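Local coordinates for membrane-associated protein VP24 (Marburg virus - Musoke, Kenya, 1980, PDB 4OR8) that may act as a minor matrix protein in nucleocapsid assembly and virion budding, and interacts with the viral nucleoprotein, at residues Gly50-Lys55 with Ile102-Ala107; Trp56-Phe61 with Asp162-Leu167; Phe90-Lys95 with Glu214-Asp219; Val114-Gln119 with Ser131-Leu136. One frame throughout, in Å; residues are numbered along the deposited sequence.

How the contacts relate
The four contacts lie within one compact chain, the pyramidal fold of VP24. Contacts 1 and 2, about 18 Å apart between centres, share the three-stranded antiparallel sheet, whose neighbouring strands 51-56 and 59-64 are joined by the backbone hydrogen bond from F61 N to V54 O. Contacts 1 and 4 both use helix 104-115, near its beginning and toward its other end, about 21 Å apart between centres. Contact 4 packs against contact 2, centres about 13 Å apart. Contact 3, about 31 Å from contact 2 between centres, belongs to the five-stranded mixed sheet. Along the chain contacts 1, 2 and 3 cross, and contact 4 is nested inside the loops of contacts 2 and 3, which ties early strands and helices to later ones.

Contact 1 of 4, residues Gly50-Lys55 with Ile102-Ala107; sequences GGWTVK and IEPFLA
With chi1 at -50°, W52 puts its CG beside the backbone N and opposite the carbonyl carbon, and its indole reaches out toward the start of helix 104-115. F105 adopts the less common position between backbone N and carbonyl carbon (chi1 54°), which brings one edge of its ring up to that indole. The result is a T-shaped stack: the edge of F105 points into a face of W52, the planes stand 74° apart, and the F105 ring centre lies 4.7 Å from that of the five-membered ring. F105 CD2 sits over the middle of the indole, and F105 CE2 approaches W52 CE2 to 3.5 Å. Farther along the indole, P104 CG meets W52 CZ3 at 3.5 Å, coming in obliquely. V54, two residues on and on the same side of the strand, adds a looser touch from CG2 to F105 CB at 4.3 Å. No hydrogen bond joins the segments, which are held by apolar and aromatic packing. E103 occupies the N-cap position of the helix. Strand 51-56 is the middle strand of its antiparallel sheet, between 44-48 and 59-64; I63 on the latter touches both W52 and P104, while K45 on the former packs against V54 and F105.

Contact 2 of 4, residues Trp56-Phe61 with Asp162-Leu167; sequences WGNFVF and DMFKIL
A largely buried, mostly apolar contact, with nearest approaches of 4.1 to 4.4 Å, joins the turn of a beta hairpin to the side of helix 161-178: W56, G57 and N58 meet F164 and L167, three residues or about one turn apart, without any hydrogen bond between the segments. On the helix, F164 carries its CG anti to the backbone N (chi1 178°), and this sends the ring out from the helix toward the hairpin. Its far end reaches the turn's backbone, where CZ lies 4.1 Å from N58 N and CE2 lies 4.4 Å from G57 CA. Both turn atoms approach the phenyl obliquely. L167 likewise extends toward the hairpin, and its CD2 comes within 4.3 Å of W56 CH2, at the six-membered end of the indole. That indole NE1 is turned to another partner, a weak hydrogen bond to T40 O. Around the phenyl of F164, L35, L37 and T40, from a loop earlier in the chain, add further packing, while F129 of helix 127-142 packs against L167. The turn itself is tightly defined: F59 N donates to W56 O at 3.0 Å and W56 N to F59 O at 3.2 Å. G57 occupies the second position with phi 60° and psi -134°, a conformation readily taken by a residue without a side chain. This is a two-residue type II' beta hairpin, the classic tight connection between adjacent antiparallel strands, here 51-56 and 59-64, with its tip packed on a helix.

Contact 3 of 4, residues Phe90-Lys95 with Glu214-Asp219; sequences FSHLFK and EVRRID
H92 and E214 meet where the short helix 91-94 passes strand 210-221, and R216 lies over the imidazole. H92 turns its CG between backbone N and carbonyl carbon (chi1 46°), swinging the ring toward the strand; two conformers are deposited, so this describes one of them. E214, with CG anti to its N (chi1 160°) and the chain extended beyond, lifts its carboxylate to the imidazole, the two planes 28° apart. The link from H92 NE2 to E214 OE1 is weak, 3.5 Å long and bent. R216 runs straight from CG to NE and presents the edge of its guanidinium to the ring: NH2 stands 3.1 Å above the centre of one face. Its NE also makes a salt bridge with E214 OE2 at 2.9 Å, reached nearly along the C-O axis although the carboxylate oxygen is tilted from the guanidinium plane. L93 CD2 packs against the carboxylate carbon, E214 CD, at 3.9 Å. The firmer polar partner of both H92 NE2 and E214 OE1 is the hydroxyl of Y22 of the second subunit, while R21 of that subunit comes near R216 and forms a long, weak ion pair with E214. The carboxylate of E214 therefore probably offsets part of the positive charge that R216 and R21 of the second subunit bring to this subunit boundary.

Contact 4 of 4, residues Val114-Gln119 with Ser131-Leu136; sequences VALKDQ and SIVHML
L116 and V133 bring the two backbones to 6.6 Å between CA atoms, with K117 and H134 the next pair at 7.4 Å, where a type I beta turn, A115 to D118, lies beside helix 127-142. L116 aims its side chain at the helix. Its CB packs on V133 CG1 at 3.9 Å, and the branch methyl CD2 passes on to L136 CB at 3.7 Å, so the leucine bridges two positions that are three residues apart on the helix. V133 holds CG1 anti to its backbone N (chi1 171°), which directs that methyl back to the turn, where it also touches L116 O. Two helices consecutive in the chain, 104-115 and 127-142, pack here, joined by a loop that folds back so that the last part of the first meets the second only a dozen residues later. L140 and S137, further along helix 127-142, also touch L116, and L125 in the intervening loop packs against V133. On the more open flank K117 folds over: its chain is bent at chi2 and chi3, both near -60°, and NZ comes to the edge of the H134 imidazole, in the ring plane, 3.3 Å from CD2. The approach is to a carbon at the rim, so it is not a cation-pi contact over the face. H134 NE2 lies 4.4 Å from K117 NZ, a spacing at which the lysine would probably disfavour protonation of the imidazole. The CB of H134 points away from the turn overall, but CG anti to the backbone N (chi1 -177°) brings CD2 to the lysine, while K117 also touches Q122 and S137.

Contact 1 of 4, residues Gly50-Lys55 with Ile102-Ala107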
# COMPACT_ATOMS: atom_id res chain seq x y z
N GLY B 50 -15.76 -2.08 0.31
CA GLY B 50 -14.46 -2.54 -0.14
C GLY B 50 -13.77 -3.46 0.84
O GLY B 50 -12.61 -3.84 0.62
N GLY B 51 -14.46 -3.84 1.91
CA GLY B 51 -13.89 -4.76 2.88
C GLY B 51 -14.52 -4.71 4.25
O GLY B 51 -15.73 -4.89 4.40
N TRP B 52 -13.70 -4.46 5.27
CA TRP B 52 -14.18 -4.48 6.65
C TRP B 52 -13.73 -3.27 7.45
O TRP B 52 -12.79 -2.57 7.07
CB TRP B 52 -13.70 -5.74 7.37
CG TRP B 52 -13.96 -7.01 6.63
CD1 TRP B 52 -15.06 -7.81 6.74
CD2 TRP B 52 -13.10 -7.63 5.67
NE1 TRP B 52 -14.93 -8.89 5.91
CE2 TRP B 52 -13.74 -8.81 5.24
CE3 TRP B 52 -11.84 -7.31 5.14
CZ2 TRP B 52 -13.17 -9.67 4.30
CZ3 TRP B 52 -11.28 -8.16 4.21
CH2 TRP B 52 -11.94 -9.33 3.80
N THR B 53 -14.40 -3.05 8.57
CA THR B 53 -13.94 -2.09 9.55
C THR B 53 -13.74 -2.81 10.88
O THR B 53 -14.61 -3.55 11.34
CB THR B 53 -14.94 -0.94 9.73
OG1 THR B 53 -14.84 -0.05 8.61
CG2 THR B 53 -14.63 -0.16 11.00
N VAL B 54 -12.57 -2.61 11.47
CA VAL B 54 -12.32 -3.16 12.79
C VAL B 54 -12.02 -2.04 13.77
O VAL B 54 -11.11 -1.24 13.56
CB VAL B 54 -11.17 -4.17 12.79
CG1 VAL B 54 -10.93 -4.68 14.19
CG2 VAL B 54 -11.49 -5.32 11.85
N LYS B 55 -12.80 -2.00 14.85
CA LYS B 55 -12.59 -1.02 15.90
C LYS B 55 -11.94 -1.67 17.11
O LYS B 55 -12.44 -2.66 17.64
CB LYS B 55 -13.91 -0.35 16.29
CG LYS B 55 -14.53 0.48 15.18
CD LYS B 55 -15.77 1.20 15.64
CE LYS B 55 -16.36 2.05 14.52
NZ LYS B 55 -17.53 2.84 14.97
N ILE B 102 -4.97 -16.79 5.73
CA ILE B 102 -5.97 -16.21 6.62
C ILE B 102 -6.41 -14.85 6.10
O ILE B 102 -5.67 -14.19 5.36
CB ILE B 102 -5.44 -16.08 8.06
CG1 ILE B 102 -4.16 -15.24 8.08
CG2 ILE B 102 -5.18 -17.46 8.65
CD1 ILE B 102 -3.58 -15.04 9.46
N GLU B 103 -7.61 -14.44 6.49
CA GLU B 103 -8.15 -13.15 6.10
C GLU B 103 -7.26 -12.03 6.61
O GLU B 103 -6.61 -12.18 7.65
CB GLU B 103 -9.57 -12.97 6.64
CG GLU B 103 -10.62 -13.84 5.95
CD GLU B 103 -10.50 -15.30 6.34
OE1 GLU B 103 -10.07 -15.58 7.48
OE2 GLU B 103 -10.84 -16.16 5.50
N PRO B 104 -7.22 -10.90 5.89
CA PRO B 104 -6.37 -9.77 6.28
C PRO B 104 -6.70 -9.21 7.66
O PRO B 104 -5.78 -8.74 8.34
CB PRO B 104 -6.64 -8.73 5.18
CG PRO B 104 -7.89 -9.17 4.51
CD PRO B 104 -7.91 -10.65 4.61
N PHE B 105 -7.96 -9.25 8.09
CA PHE B 105 -8.32 -8.75 9.41
C PHE B 105 -7.83 -9.65 10.54
O PHE B 105 -7.66 -9.21 11.67
CB PHE B 105 -9.83 -8.48 9.53
CG PHE B 105 -10.70 -9.66 9.17
CD1 PHE B 105 -10.86 -10.71 10.06
CD2 PHE B 105 -11.37 -9.69 7.96
CE1 PHE B 105 -11.66 -11.79 9.74
CE2 PHE B 105 -12.18 -10.77 7.63
CZ PHE B 105 -12.33 -11.82 8.52
N LEU B 106 -7.62 -10.92 10.22
CA LEU B 106 -7.02 -11.86 11.16
C LEU B 106 -5.52 -11.61 11.22
O LEU B 106 -4.89 -11.78 12.27
CB LEU B 106 -7.31 -13.30 10.74
CG LEU B 106 -8.19 -14.12 11.68
CD1 LEU B 106 -9.39 -13.31 12.13
CD2 LEU B 106 -8.64 -15.39 11.00
N ALA B 107 -4.95 -11.20 10.09
CA ALA B 107 -3.53 -10.90 10.02
C ALA B 107 -3.23 -9.59 10.74
O ALA B 107 -2.18 -9.43 11.35
CB ALA B 107 -3.07 -10.83 8.57

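Contact 2 of 4, residues Trp56-Phe61 with Asp162-Leu167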
# COMPACT_ATOMS: atom_id res chain seq x y z
N TRP B 56 -10.82 -1.11 17.52
CA TRP B 56 -10.14 -1.55 18.73
C TRP B 56 -9.47 -0.35 19.37
O TRP B 56 -8.75 0.39 18.71
CB TRP B 56 -9.11 -2.63 18.42
CG TRP B 56 -8.29 -3.01 19.60
CD1 TRP B 56 -8.57 -3.97 20.52
CD2 TRP B 56 -7.05 -2.41 20.00
NE1 TRP B 56 -7.59 -4.02 21.47
CE2 TRP B 56 -6.64 -3.07 21.18
CE3 TRP B 56 -6.25 -1.39 19.49
CZ2 TRP B 56 -5.46 -2.74 21.84
CZ3 TRP B 56 -5.09 -1.06 20.14
CH2 TRP B 56 -4.70 -1.74 21.31
N GLY B 57 -9.71 -0.16 20.66
CA GLY B 57 -9.27 1.06 21.33
C GLY B 57 -9.93 2.23 20.64
O GLY B 57 -11.13 2.19 20.35
N ASN B 58 -9.16 3.27 20.35
CA ASN B 58 -9.67 4.40 19.59
C ASN B 58 -9.22 4.35 18.13
O ASN B 58 -9.23 5.36 17.43
CB ASN B 58 -9.28 5.73 20.24
CG ASN B 58 -7.78 5.89 20.36
OD1 ASN B 58 -7.02 4.96 20.11
ND2 ASN B 58 -7.34 7.08 20.77
N PHE B 59 -8.80 3.17 17.68
CA PHE B 59 -8.43 2.97 16.29
C PHE B 59 -9.63 2.49 15.49
O PHE B 59 -10.39 1.64 15.95
CB PHE B 59 -7.32 1.92 16.16
CG PHE B 59 -5.99 2.35 16.70
CD1 PHE B 59 -5.11 3.08 15.92
CD2 PHE B 59 -5.60 1.98 17.97
CE1 PHE B 59 -3.88 3.46 16.41
CE2 PHE B 59 -4.36 2.36 18.47
CZ PHE B 59 -3.50 3.10 17.68
N VAL B 60 -9.79 3.04 14.30
CA VAL B 60 -10.75 2.50 13.34
C VAL B 60 -9.98 2.00 12.12
O VAL B 60 -9.47 2.78 11.33
CB VAL B 60 -11.78 3.55 12.89
CG1 VAL B 60 -12.77 2.93 11.92
CG2 VAL B 60 -12.51 4.13 14.09
N PHE B 61 -9.89 0.68 11.98
CA PHE B 61 -9.15 0.09 10.88
C PHE B 61 -10.03 -0.13 9.65
O PHE B 61 -11.14 -0.65 9.76
CB PHE B 61 -8.50 -1.22 11.31
CG PHE B 61 -7.44 -1.06 12.36
CD1 PHE B 61 -6.22 -0.48 12.04
CD2 PHE B 61 -7.65 -1.48 13.66
CE1 PHE B 61 -5.24 -0.33 13.01
CE2 PHE B 61 -6.68 -1.34 14.63
CZ PHE B 61 -5.47 -0.76 14.30
N ASP B 162 -4.24 7.63 31.49
CA ASP B 162 -2.83 7.69 31.12
C ASP B 162 -2.35 6.41 30.44
O ASP B 162 -1.70 6.46 29.39
CB ASP B 162 -1.97 7.97 32.35
CG ASP B 162 -1.82 9.44 32.64
OD1 ASP B 162 -2.62 10.24 32.10
OD2 ASP B 162 -0.91 9.81 33.41
N MET B 163 -2.67 5.27 31.04
CA MET B 163 -2.28 3.98 30.50
C MET B 163 -2.94 3.68 29.16
O MET B 163 -2.34 3.07 28.28
CB MET B 163 -2.56 2.86 31.51
CG MET B 163 -1.62 2.88 32.70
SD MET B 163 0.10 2.59 32.22
CE MET B 163 0.96 3.76 33.27
N PHE B 164 -4.18 4.13 29.00
CA PHE B 164 -4.89 4.00 27.74
C PHE B 164 -4.20 4.86 26.68
O PHE B 164 -3.99 4.41 25.55
CB PHE B 164 -6.35 4.44 27.90
CG PHE B 164 -7.15 4.38 26.63
CD1 PHE B 164 -7.25 5.49 25.82
CD2 PHE B 164 -7.80 3.22 26.26
CE1 PHE B 164 -7.99 5.44 24.65
CE2 PHE B 164 -8.54 3.16 25.10
CZ PHE B 164 -8.63 4.27 24.29
N LYS B 165 -3.87 6.09 27.05
CA LYS B 165 -3.23 7.03 26.14
C LYS B 165 -1.89 6.47 25.66
O LYS B 165 -1.59 6.48 24.47
CB LYS B 165 -3.01 8.37 26.84
CG LYS B 165 -3.43 9.57 26.03
CD LYS B 165 -4.92 9.84 26.18
CE LYS B 165 -5.20 10.44 27.54
NZ LYS B 165 -4.46 11.72 27.74
N ILE B 166 -1.09 6.00 26.61
CA ILE B 166 0.22 5.44 26.31
C ILE B 166 0.10 4.21 25.41
O ILE B 166 0.86 4.04 24.46
CB ILE B 166 0.98 5.07 27.61
CG1 ILE B 166 1.34 6.34 28.38
CG2 ILE B 166 2.24 4.27 27.29
CD1 ILE B 166 2.08 6.07 29.67
N LEU B 167 -0.88 3.37 25.71
CA LEU B 167 -1.11 2.15 24.94
C LEU B 167 -1.38 2.45 23.47
O LEU B 167 -0.82 1.79 22.59
CB LEU B 167 -2.25 1.34 25.53
CG LEU B 167 -2.54 0.04 24.77
CD1 LEU B 167 -1.32 -0.87 24.81
CD2 LEU B 167 -3.78 -0.66 25.33

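Contact 3 of 4, residues Phe90-Lys95 with Glu214-Asp219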
# COMPACT_ATOMS: atom_id res chain seq x y z
N PHE B 90 9.37 -17.18 -0.98
CA PHE B 90 8.52 -17.65 0.11
C PHE B 90 8.07 -19.08 -0.15
O PHE B 90 6.87 -19.35 -0.29
CB PHE B 90 7.29 -16.75 0.28
CG PHE B 90 7.62 -15.29 0.41
CD1 PHE B 90 7.90 -14.74 1.65
CD2 PHE B 90 7.63 -14.46 -0.70
CE1 PHE B 90 8.19 -13.40 1.78
CE2 PHE B 90 7.92 -13.11 -0.58
CZ PHE B 90 8.20 -12.58 0.66
N SER B 91 9.02 -20.01 -0.20
CA SER B 91 8.74 -21.41 -0.49
C SER B 91 7.80 -22.04 0.54
O SER B 91 6.83 -22.71 0.18
CB SER B 91 10.04 -22.21 -0.54
OG SER B 91 10.92 -21.69 -1.51
N HIS B 92 8.09 -21.81 1.81
CA HIS B 92 7.32 -22.38 2.91
C HIS B 92 5.87 -21.90 2.89
O HIS B 92 4.99 -22.52 3.49
CB HIS B 92 7.96 -21.99 4.24
CG HIS B 92 8.35 -20.55 4.32
ND1 HIS B 92 9.50 -20.06 3.73
CD2 HIS B 92 7.74 -19.49 4.89
CE1 HIS B 92 9.58 -18.76 3.95
NE2 HIS B 92 8.52 -18.39 4.65
N LEU B 93 5.63 -20.79 2.20
CA LEU B 93 4.28 -20.23 2.10
C LEU B 93 3.57 -20.65 0.82
O LEU B 93 2.42 -21.11 0.86
CB LEU B 93 4.33 -18.71 2.20
CG LEU B 93 4.93 -18.13 3.48
CD1 LEU B 93 4.78 -16.62 3.52
CD2 LEU B 93 4.31 -18.76 4.71
N PHE B 94 4.24 -20.51 -0.32
CA PHE B 94 3.60 -20.73 -1.61
C PHE B 94 3.86 -22.11 -2.22
O PHE B 94 3.00 -22.66 -2.91
CB PHE B 94 4.01 -19.64 -2.61
CG PHE B 94 3.62 -18.26 -2.19
CD1 PHE B 94 2.29 -17.93 -2.02
CD2 PHE B 94 4.58 -17.29 -1.96
CE1 PHE B 94 1.92 -16.66 -1.63
CE2 PHE B 94 4.22 -16.02 -1.57
CZ PHE B 94 2.89 -15.70 -1.41
N LYS B 95 5.04 -22.65 -1.97
CA LYS B 95 5.38 -23.97 -2.49
C LYS B 95 5.22 -25.04 -1.40
O LYS B 95 5.88 -26.08 -1.43
CB LYS B 95 6.79 -23.96 -3.07
CG LYS B 95 6.96 -22.94 -4.18
CD LYS B 95 8.40 -22.82 -4.64
CE LYS B 95 8.85 -24.09 -5.32
NZ LYS B 95 10.18 -23.90 -5.96
N GLU B 214 3.22 -13.65 8.72
CA GLU B 214 3.38 -15.10 8.70
C GLU B 214 3.55 -15.67 10.11
O GLU B 214 4.33 -15.16 10.90
CB GLU B 214 4.60 -15.45 7.84
CG GLU B 214 5.16 -16.83 8.09
CD GLU B 214 6.49 -17.05 7.39
OE1 GLU B 214 6.97 -16.10 6.73
OE2 GLU B 214 7.04 -18.16 7.49
N VAL B 215 2.81 -16.74 10.40
CA VAL B 215 2.91 -17.39 11.71
C VAL B 215 3.20 -18.89 11.61
O VAL B 215 2.46 -19.63 10.96
CB VAL B 215 1.62 -17.19 12.54
CG1 VAL B 215 1.74 -17.89 13.88
CG2 VAL B 215 1.32 -15.72 12.72
N ARG B 216 4.27 -19.33 12.26
CA ARG B 216 4.57 -20.75 12.34
C ARG B 216 4.28 -21.26 13.75
O ARG B 216 4.99 -20.91 14.70
CB ARG B 216 6.03 -21.02 11.97
CG ARG B 216 6.40 -20.57 10.56
CD ARG B 216 7.88 -20.74 10.30
NE ARG B 216 8.27 -20.31 8.96
CZ ARG B 216 9.51 -20.36 8.49
NH1 ARG B 216 10.50 -20.81 9.25
NH2 ARG B 216 9.77 -19.95 7.26
N ARG B 217 3.24 -22.06 13.88
CA ARG B 217 2.79 -22.52 15.19
C ARG B 217 2.72 -24.05 15.27
O ARG B 217 3.09 -24.75 14.33
CB ARG B 217 1.42 -21.93 15.51
CG ARG B 217 0.32 -22.38 14.55
CD ARG B 217 -1.05 -22.06 15.10
NE ARG B 217 -1.33 -20.63 15.14
CZ ARG B 217 -2.20 -20.02 14.35
NH1 ARG B 217 -2.88 -20.71 13.45
NH2 ARG B 217 -2.39 -18.71 14.45
N ILE B 218 2.26 -24.54 16.41
CA ILE B 218 2.02 -25.97 16.58
C ILE B 218 0.54 -26.20 16.85
O ILE B 218 -0.01 -25.72 17.84
CB ILE B 218 2.84 -26.56 17.74
CG1 ILE B 218 4.33 -26.51 17.40
CG2 ILE B 218 2.41 -27.98 18.02
CD1 ILE B 218 5.21 -27.11 18.47
N ASP B 219 -0.10 -26.94 15.95
CA ASP B 219 -1.52 -27.23 16.08
C ASP B 219 -1.78 -28.47 16.92
O ASP B 219 -1.07 -29.48 16.79
CB ASP B 219 -2.17 -27.37 14.71
CG ASP B 219 -2.67 -26.05 14.16
OD1 ASP B 219 -2.34 -25.00 14.74
OD2 ASP B 219 -3.39 -26.06 13.14

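Contact 4 of 4, residues Val114-Gln119 with Ser131-Leu136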
# COMPACT_ATOMS: atom_id res chain seq x y z
N VAL B 114 1.44 -8.51 18.29
CA VAL B 114 2.88 -8.26 18.31
C VAL B 114 3.19 -6.87 18.84
O VAL B 114 4.10 -6.70 19.66
CB VAL B 114 3.49 -8.45 16.90
CG1 VAL B 114 4.94 -7.98 16.88
CG2 VAL B 114 3.39 -9.89 16.47
N ALA B 115 2.44 -5.87 18.38
CA ALA B 115 2.65 -4.48 18.76
C ALA B 115 2.50 -4.28 20.26
O ALA B 115 3.24 -3.51 20.87
CB ALA B 115 1.68 -3.58 18.02
N LEU B 116 1.54 -4.97 20.86
CA LEU B 116 1.33 -4.88 22.30
C LEU B 116 2.52 -5.39 23.11
O LEU B 116 2.63 -5.10 24.30
CB LEU B 116 0.06 -5.63 22.72
CG LEU B 116 -1.26 -4.87 22.81
CD1 LEU B 116 -1.56 -4.12 21.52
CD2 LEU B 116 -2.39 -5.83 23.14
N LYS B 117 3.40 -6.16 22.47
CA LYS B 117 4.56 -6.68 23.18
C LYS B 117 5.82 -5.88 22.85
O LYS B 117 6.92 -6.28 23.24
CB LYS B 117 4.79 -8.17 22.91
CG LYS B 117 3.62 -9.07 23.33
CD LYS B 117 3.30 -8.94 24.81
CE LYS B 117 4.44 -9.47 25.67
NZ LYS B 117 4.16 -9.31 27.13
N ASP B 118 5.67 -4.76 22.15
CA ASP B 118 6.80 -3.90 21.81
C ASP B 118 7.53 -3.42 23.07
O ASP B 118 6.91 -2.97 24.02
CB ASP B 118 6.36 -2.69 20.97
CG ASP B 118 7.53 -2.00 20.27
OD1 ASP B 118 8.26 -2.68 19.51
OD2 ASP B 118 7.74 -0.78 20.47
N GLN B 119 8.86 -3.54 23.07
CA GLN B 119 9.68 -3.20 24.23
C GLN B 119 9.60 -1.72 24.61
O GLN B 119 9.78 -1.35 25.77
CB GLN B 119 11.14 -3.61 24.01
CG GLN B 119 11.84 -2.89 22.85
CD GLN B 119 11.44 -3.42 21.48
OE1 GLN B 119 11.08 -4.59 21.33
NE2 GLN B 119 11.51 -2.56 20.47
N SER B 131 0.62 -6.47 32.87
CA SER B 131 0.12 -7.84 32.87
C SER B 131 -1.22 -7.92 32.15
O SER B 131 -1.56 -8.96 31.58
CB SER B 131 0.00 -8.38 34.30
OG SER B 131 -1.06 -7.75 35.00
N ILE B 132 -1.99 -6.84 32.19
CA ILE B 132 -3.23 -6.76 31.44
C ILE B 132 -2.93 -6.76 29.94
O ILE B 132 -3.54 -7.52 29.18
CB ILE B 132 -4.05 -5.51 31.81
CG1 ILE B 132 -4.65 -5.67 33.20
CG2 ILE B 132 -5.14 -5.26 30.79
CD1 ILE B 132 -5.48 -4.48 33.65
N VAL B 133 -1.98 -5.93 29.54
CA VAL B 133 -1.54 -5.87 28.15
C VAL B 133 -1.08 -7.25 27.68
O VAL B 133 -1.30 -7.63 26.53
CB VAL B 133 -0.41 -4.84 27.96
CG1 VAL B 133 0.19 -4.93 26.57
CG2 VAL B 133 -0.93 -3.43 28.22
N HIS B 134 -0.46 -8.00 28.58
CA HIS B 134 -0.03 -9.35 28.27
C HIS B 134 -1.22 -10.25 27.96
O HIS B 134 -1.19 -11.02 26.99
CB HIS B 134 0.78 -9.94 29.42
CG HIS B 134 1.32 -11.30 29.15
ND1 HIS B 134 0.84 -12.43 29.77
CD2 HIS B 134 2.30 -11.72 28.31
CE1 HIS B 134 1.50 -13.49 29.33
NE2 HIS B 134 2.39 -13.08 28.45
N MET B 135 -2.26 -10.15 28.77
CA MET B 135 -3.49 -10.91 28.54
C MET B 135 -4.12 -10.52 27.21
O MET B 135 -4.55 -11.38 26.45
CB MET B 135 -4.48 -10.69 29.68
CG MET B 135 -4.17 -11.48 30.95
SD MET B 135 -5.37 -11.20 32.27
CE MET B 135 -4.82 -9.63 32.93
N LEU B 136 -4.18 -9.21 26.94
CA LEU B 136 -4.73 -8.71 25.69
C LEU B 136 -3.95 -9.25 24.50
O LEU B 136 -4.53 -9.69 23.51
CB LEU B 136 -4.71 -7.18 25.66
CG LEU B 136 -5.67 -6.46 26.62
CD1 LEU B 136 -5.50 -4.95 26.52
CD2 LEU B 136 -7.10 -6.86 26.34